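Local coordinates for protein diphosphomevalonate decarboxylase, putative (Trypanosoma brucei, PDB 2HKE) that probably catalyses the ATP-dependent decarboxylation of (R)-5-diphosphomevalonate to isopentenyl diphosphate, a precursor of isoprenoids and sterols, at residues 277-282 / 286-291; 273-278 / 312-317. The protein carries 1 engineered substitution. All coordinates share one frame; numbering follows the deposited sequence.

Both contacts use helix 267-283 of the C-terminal, GHMP-type domain, and their centres lie about 8 Å apart. Contact 1 (277-282 / 286-291) ties the end of the helix to the strand that follows it; contact 2 (273-278 / 312-317) packs the preceding turns against helix 307-317. Lys277 and Ala278 belong to both. Met313 joins the two apolar clusters: its CE lies 3.6 Å from CG of Tyr279 and 3.7 Å from CD2 of Leu288. On the strand side, Val276 CG1 packs 3.3 Å from Leu288 O. The sulfate held by Arg274, probably from the crystallisation liquor, is bound beside contact 2 and takes no part in either interface.

Contact 1. Residues 277-282 / 286-291; sequences KAYNAK and TALAYT
Asn280 reaches from the helix to the backbone of Ala287 and Leu288 and grips it with both ends of its amide. ND2 donates to Leu288 O at 2.8 Å; the bond is nearly straight (171°) and lies in the plane of the Asn280 amide as well as in that of the Leu288 carbonyl. OD1 takes Ala287 N at 2.9 Å, a more bent bond whose donor stands above the side-chain carbonyl plane, and a weak third bond comes from Leu288 N. With CG anti to the carbonyl carbon (chi1 -78°), the amide is carried toward these two residues. Three bonds thus fix the rotation of this buried amide and satisfy polar backbone atoms.

Leu288 and Tyr279 supply the apolar side of the contact. The leucine CD2 lies 4.1 Å from CD2 of Tyr279, meeting the ring obliquely, and the two side chains lie roughly perpendicular. The methyl of Ala287 also approaches this ring, 4.2 Å from CE2. The phenol oxygen of Tyr279 is hydrogen-bonded to Glu309. Farther along the strand, the extended chain of Lys277 brings CE to the edge of the Tyr290 ring, 3.4 Å from OH, while that hydroxyl is hydrogen-bonded to Asp249.

Helix 267-283 and strand 288-291 run nearly antiparallel (163° between the short segments) with their axes 8.6 Å apart, joined by a connection of a few residues. The strand is the outermost on its side of the five-stranded sheet and pairs with strand 298-303, Ala289 bonding to Phe301 and Thr291 to Phe299. Helix 237-256 also borders it, touching Thr286 and Ala289 through Ala241 and Tyr290 through Met245.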
loop_
_atom_site.group_PDB
_atom_site.type_symbol
_atom_site.label_atom_id
_atom_site.label_comp_id
_atom_site.label_asym_id
_atom_site.label_seq_id
_atom_site.Cartn_x
_atom_site.Cartn_y
_atom_site.Cartn_z
ATOM N N LYS A 277 9.228 20.146 0.740
ATOM C CA LYS A 277 9.700 20.979 1.837
ATOM C C LYS A 277 9.732 22.460 1.479
ATOM O O LYS A 277 9.309 23.320 2.268
ATOM C CB LYS A 277 11.092 20.527 2.282
ATOM C CG LYS A 277 11.054 19.224 3.057
ATOM C CD LYS A 277 12.473 18.808 3.427
ATOM C CE LYS A 277 12.466 17.555 4.272
ATOM N NZ LYS A 277 13.873 17.142 4.535
ATOM N N ALA A 278 10.236 22.756 0.286
ATOM C CA ALA A 278 10.363 24.135 -0.195
ATOM C C ALA A 278 8.995 24.761 -0.431
ATOM O O ALA A 278 8.787 25.934 -0.167
ATOM C CB ALA A 278 11.153 24.175 -1.484
ATOM N N TYR A 279 8.047 23.961 -0.902
ATOM C CA TYR A 279 6.669 24.434 -1.071
ATOM C C TYR A 279 6.046 24.791 0.260
ATOM O O TYR A 279 5.473 25.840 0.410
ATOM C CB TYR A 279 5.850 23.356 -1.748
ATOM C CG TYR A 279 4.417 23.725 -2.018
ATOM C CD1 TYR A 279 4.110 24.830 -2.802
ATOM C CD2 TYR A 279 3.379 22.971 -1.505
ATOM C CE1 TYR A 279 2.819 25.144 -3.078
ATOM C CE2 TYR A 279 2.052 23.300 -1.765
ATOM C CZ TYR A 279 1.791 24.386 -2.554
ATOM O OH TYR A 279 0.467 24.731 -2.820
ATOM N N ASN A 280 6.163 23.916 1.234
ATOM C CA ASN A 280 5.547 24.120 2.523
ATOM C C ASN A 280 6.196 25.357 3.147
ATOM O O ASN A 280 5.523 26.170 3.783
ATOM C CB ASN A 280 5.793 22.896 3.383
ATOM C CG ASN A 280 4.879 21.732 3.048
ATOM O OD1 ASN A 280 3.776 21.914 2.469
ATOM N ND2 ASN A 280 5.319 20.516 3.421
ATOM N N ALA A 281 7.498 25.482 2.962
ATOM C CA ALA A 281 8.242 26.659 3.484
ATOM C C ALA A 281 7.676 27.970 2.899
ATOM O O ALA A 281 7.411 28.935 3.652
ATOM C CB ALA A 281 9.748 26.487 3.228
ATOM N N LYS A 282 7.433 27.979 1.586
ATOM C CA LYS A 282 6.896 29.154 0.881
ATOM C C LYS A 282 5.459 29.434 1.267
ATOM O O LYS A 282 5.045 30.577 1.400
ATOM C CB LYS A 282 6.887 28.956 -0.623
ATOM C CG LYS A 282 8.062 29.297 -1.374
ATOM C CD LYS A 282 8.410 30.813 -1.407
ATOM C CE LYS A 282 9.593 30.946 -2.353
ATOM N NZ LYS A 282 10.595 31.962 -1.891
ATOM N N THR A 286 2.455 23.435 6.555
ATOM C CA THR A 286 2.563 22.077 6.014
ATOM C C THR A 286 1.277 21.778 5.226
ATOM O O THR A 286 0.280 21.315 5.774
ATOM C CB THR A 286 2.816 21.089 7.094
ATOM O OG1 THR A 286 4.003 21.482 7.841
ATOM C CG2 THR A 286 3.039 19.660 6.456
ATOM N N ALA A 287 1.323 22.131 3.943
ATOM C CA ALA A 287 0.213 21.921 3.037
ATOM C C ALA A 287 0.256 20.562 2.334
ATOM O O ALA A 287 -0.755 20.076 1.783
ATOM C CB ALA A 287 0.174 23.074 2.020
ATOM N N LEU A 288 1.437 19.958 2.292
ATOM C CA LEU A 288 1.698 18.821 1.383
ATOM C C LEU A 288 2.647 17.896 2.121
ATOM O O LEU A 288 3.591 18.368 2.731
ATOM C CB LEU A 288 2.302 19.307 0.043
ATOM C CG LEU A 288 2.573 18.292 -1.058
ATOM C CD1 LEU A 288 1.240 17.534 -1.496
ATOM C CD2 LEU A 288 3.246 18.953 -2.282
ATOM N N ALA A 289 2.367 16.588 2.103
ATOM C CA ALA A 289 3.229 15.593 2.707
ATOM C C ALA A 289 3.644 14.576 1.691
ATOM O O ALA A 289 2.872 14.250 0.772
ATOM C CB ALA A 289 2.507 14.850 3.874
ATOM N N TYR A 290 4.884 14.087 1.826
ATOM C CA TYR A 290 5.412 12.967 1.017
ATOM C C TYR A 290 5.517 11.714 1.902
ATOM O O TYR A 290 5.672 11.804 3.124
ATOM C CB TYR A 290 6.777 13.297 0.405
ATOM C CG TYR A 290 7.841 13.611 1.413
ATOM C CD1 TYR A 290 8.463 12.579 2.156
ATOM C CD2 TYR A 290 8.200 14.946 1.683
ATOM C CE1 TYR A 290 9.418 12.911 3.148
ATOM C CE2 TYR A 290 9.157 15.263 2.632
ATOM C CZ TYR A 290 9.775 14.240 3.345
ATOM O OH TYR A 290 10.708 14.610 4.304
ATOM N N THR A 291 5.462 10.554 1.250
ATOM C CA THR A 291 5.957 9.336 1.833
ATOM C C THR A 291 6.459 8.426 0.726
ATOM O O THR A 291 5.882 8.400 -0.345
ATOM C CB THR A 291 4.953 8.654 2.758
ATOM O OG1 THR A 291 5.637 7.649 3.499
ATOM C CG2 THR A 291 3.810 7.989 1.996
#

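Contact 2. Residues 273-278 / 312-317; sequences IRLVKA and AMLMEH. With SO4 (sulfate ion), chain D.
Leu275 sets one of its methyls squarely over the imidazole of His317: CD1 stands 3.6 Å from the ring centroid and only 6° off its normal, a CH-pi contact. The other methyl, CD2, reaches the base of the histidine, 3.7 Å from CB, and meets CD2 of Leu314 at 3.8 Å. Met313 closes on the leucine with its sulfur, SD lying 3.4 Å from Leu275 CD1, and the two side chains run alongside, pointing opposite ways. Leu275 holds CG anti to the backbone nitrogen (chi1 -176°), which carries its branched end toward residues 312-317.

The imidazole is held at both nitrogens. ND1 donates to Met313 O, four residues back in the chain, at 2.9 Å and in the ring plane, while NE2 is hydrogen-bonded to the backbone N of Leu348; together they fix the face offered to Leu275. Outside this cluster, Arg274 binds a sulfate through NE and NH2, an ion also bonded by Asp350 N.

The helix segments pack at 135° with their axes 11.2 Å apart. Val276 and Leu314 both touch Leu300 of strand 298-303, as in the layered alpha-beta arrangement of the GHMP C-terminal domain, where helices pack on a sheet.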
loop_
_atom_site.group_PDB
_atom_site.type_symbol
_atom_site.label_atom_id
_atom_site.label_comp_id
_atom_site.label_asym_id
_atom_site.label_seq_id
_atom_site.Cartn_x
_atom_site.Cartn_y
_atom_site.Cartn_z
ATOM N N ILE A 273 11.407 15.285 -2.259
ATOM C CA ILE A 273 11.412 15.614 -0.856
ATOM C C ILE A 273 11.755 17.104 -0.717
ATOM O O ILE A 273 11.069 17.824 -0.031
ATOM C CB ILE A 273 12.409 14.755 -0.090
ATOM C CG1 ILE A 273 11.934 13.301 -0.018
ATOM C CG2 ILE A 273 12.714 15.379 1.274
ATOM C CD1 ILE A 273 12.967 12.371 0.552
ATOM N N ARG A 274 12.828 17.547 -1.381
ATOM C CA ARG A 274 13.218 18.944 -1.319
ATOM C C ARG A 274 12.112 19.875 -1.786
ATOM O O ARG A 274 11.914 20.944 -1.170
ATOM C CB ARG A 274 14.489 19.204 -2.142
ATOM C CG ARG A 274 15.658 18.462 -1.608
ATOM C CD ARG A 274 16.998 19.106 -1.993
ATOM N NE ARG A 274 17.069 19.447 -3.406
ATOM C CZ ARG A 274 17.346 18.587 -4.373
ATOM N NH1 ARG A 274 17.591 17.327 -4.089
ATOM N NH2 ARG A 274 17.403 19.009 -5.633
ATOM N N LEU A 275 11.408 19.480 -2.852
ATOM C CA LEU A 275 10.329 20.292 -3.429
ATOM C C LEU A 275 9.144 20.442 -2.468
ATOM O O LEU A 275 8.611 21.560 -2.245
ATOM C CB LEU A 275 9.870 19.659 -4.735
ATOM C CG LEU A 275 8.825 20.405 -5.542
ATOM C CD1 LEU A 275 9.134 21.913 -5.703
ATOM C CD2 LEU A 275 8.675 19.730 -6.881
ATOM N N VAL A 276 8.721 19.342 -1.882
ATOM C CA VAL A 276 7.619 19.422 -0.933
ATOM C C VAL A 276 8.018 20.337 0.209
ATOM O O VAL A 276 7.230 21.196 0.635
ATOM C CB VAL A 276 7.224 18.033 -0.419
ATOM C CG1 VAL A 276 6.259 18.126 0.757
ATOM C CG2 VAL A 276 6.697 17.215 -1.599
ATOM N N LYS A 277 9.228 20.146 0.740
ATOM C CA LYS A 277 9.700 20.979 1.837
ATOM C C LYS A 277 9.732 22.460 1.479
ATOM O O LYS A 277 9.309 23.320 2.268
ATOM C CB LYS A 277 11.092 20.527 2.282
ATOM C CG LYS A 277 11.054 19.224 3.057
ATOM C CD LYS A 277 12.473 18.808 3.427
ATOM C CE LYS A 277 12.466 17.555 4.272
ATOM N NZ LYS A 277 13.873 17.142 4.535
ATOM N N ALA A 278 10.236 22.756 0.286
ATOM C CA ALA A 278 10.363 24.135 -0.195
ATOM C C ALA A 278 8.995 24.761 -0.431
ATOM O O ALA A 278 8.787 25.934 -0.167
ATOM C CB ALA A 278 11.153 24.175 -1.484
ATOM N N ALA A 312 -0.184 21.856 -9.662
ATOM C CA ALA A 312 0.380 22.907 -10.539
ATOM C C ALA A 312 1.858 23.161 -10.213
ATOM O O ALA A 312 2.701 23.309 -11.126
ATOM C CB ALA A 312 -0.410 24.240 -10.416
ATOM N N MET A 313 2.155 23.231 -8.926
ATOM C CA MET A 313 3.536 23.448 -8.445
ATOM C C MET A 313 4.401 22.306 -8.890
ATOM O O MET A 313 5.488 22.514 -9.441
ATOM C CB MET A 313 3.529 23.606 -6.922
ATOM C CG MET A 313 4.878 23.797 -6.299
ATOM S SD MET A 313 5.726 22.235 -5.939
ATOM C CE MET A 313 4.635 21.365 -4.752
ATOM N N LEU A 314 3.945 21.060 -8.689
ATOM C CA LEU A 314 4.711 19.899 -9.197
ATOM C C LEU A 314 5.040 19.968 -10.691
ATOM O O LEU A 314 6.134 19.593 -11.090
ATOM C CB LEU A 314 3.993 18.569 -8.913
ATOM C CG LEU A 314 3.801 18.207 -7.429
ATOM C CD1 LEU A 314 3.065 16.859 -7.264
ATOM C CD2 LEU A 314 5.149 18.231 -6.659
ATOM N N MET A 315 4.073 20.387 -11.514
ATOM C CA MET A 315 4.235 20.421 -12.989
ATOM C C MET A 315 5.237 21.444 -13.473
ATOM O O MET A 315 5.740 21.332 -14.587
ATOM C CB MET A 315 2.911 20.680 -13.646
ATOM C CG MET A 315 1.903 19.528 -13.483
ATOM S SD MET A 315 2.435 17.938 -14.074
ATOM C CE MET A 315 3.183 17.129 -12.648
ATOM N N GLU A 316 5.486 22.452 -12.665
ATOM C CA GLU A 316 6.524 23.403 -12.974
ATOM C C GLU A 316 7.906 22.768 -12.891
ATOM O O GLU A 316 8.817 23.200 -13.543
ATOM C CB GLU A 316 6.386 24.577 -12.050
ATOM C CG GLU A 316 5.174 25.326 -12.394
ATOM C CD GLU A 316 5.303 26.158 -13.675
ATOM O OE1 GLU A 316 6.438 26.571 -14.031
ATOM O OE2 GLU A 316 4.243 26.404 -14.284
ATOM N N HIS A 317 8.044 21.742 -12.062
ATOM C CA HIS A 317 9.339 21.129 -11.789
ATOM C C HIS A 317 9.455 19.781 -12.453
ATOM O O HIS A 317 10.560 19.333 -12.823
ATOM C CB HIS A 317 9.501 20.986 -10.262
ATOM C CG HIS A 317 9.482 22.295 -9.537
ATOM N ND1 HIS A 317 8.326 22.940 -9.186
ATOM C CD2 HIS A 317 10.485 23.081 -9.111
ATOM C CE1 HIS A 317 8.613 24.068 -8.571
ATOM N NE2 HIS A 317 9.924 24.183 -8.529
HETATM S S SO4 D . 17.868 22.926 -4.006
HETATM O O1 SO4 D . 19.296 22.911 -3.718
HETATM O O2 SO4 D . 17.456 24.281 -4.297
HETATM O O3 SO4 D . 17.630 22.041 -5.151
HETATM O O4 SO4 D . 17.185 22.404 -2.830
#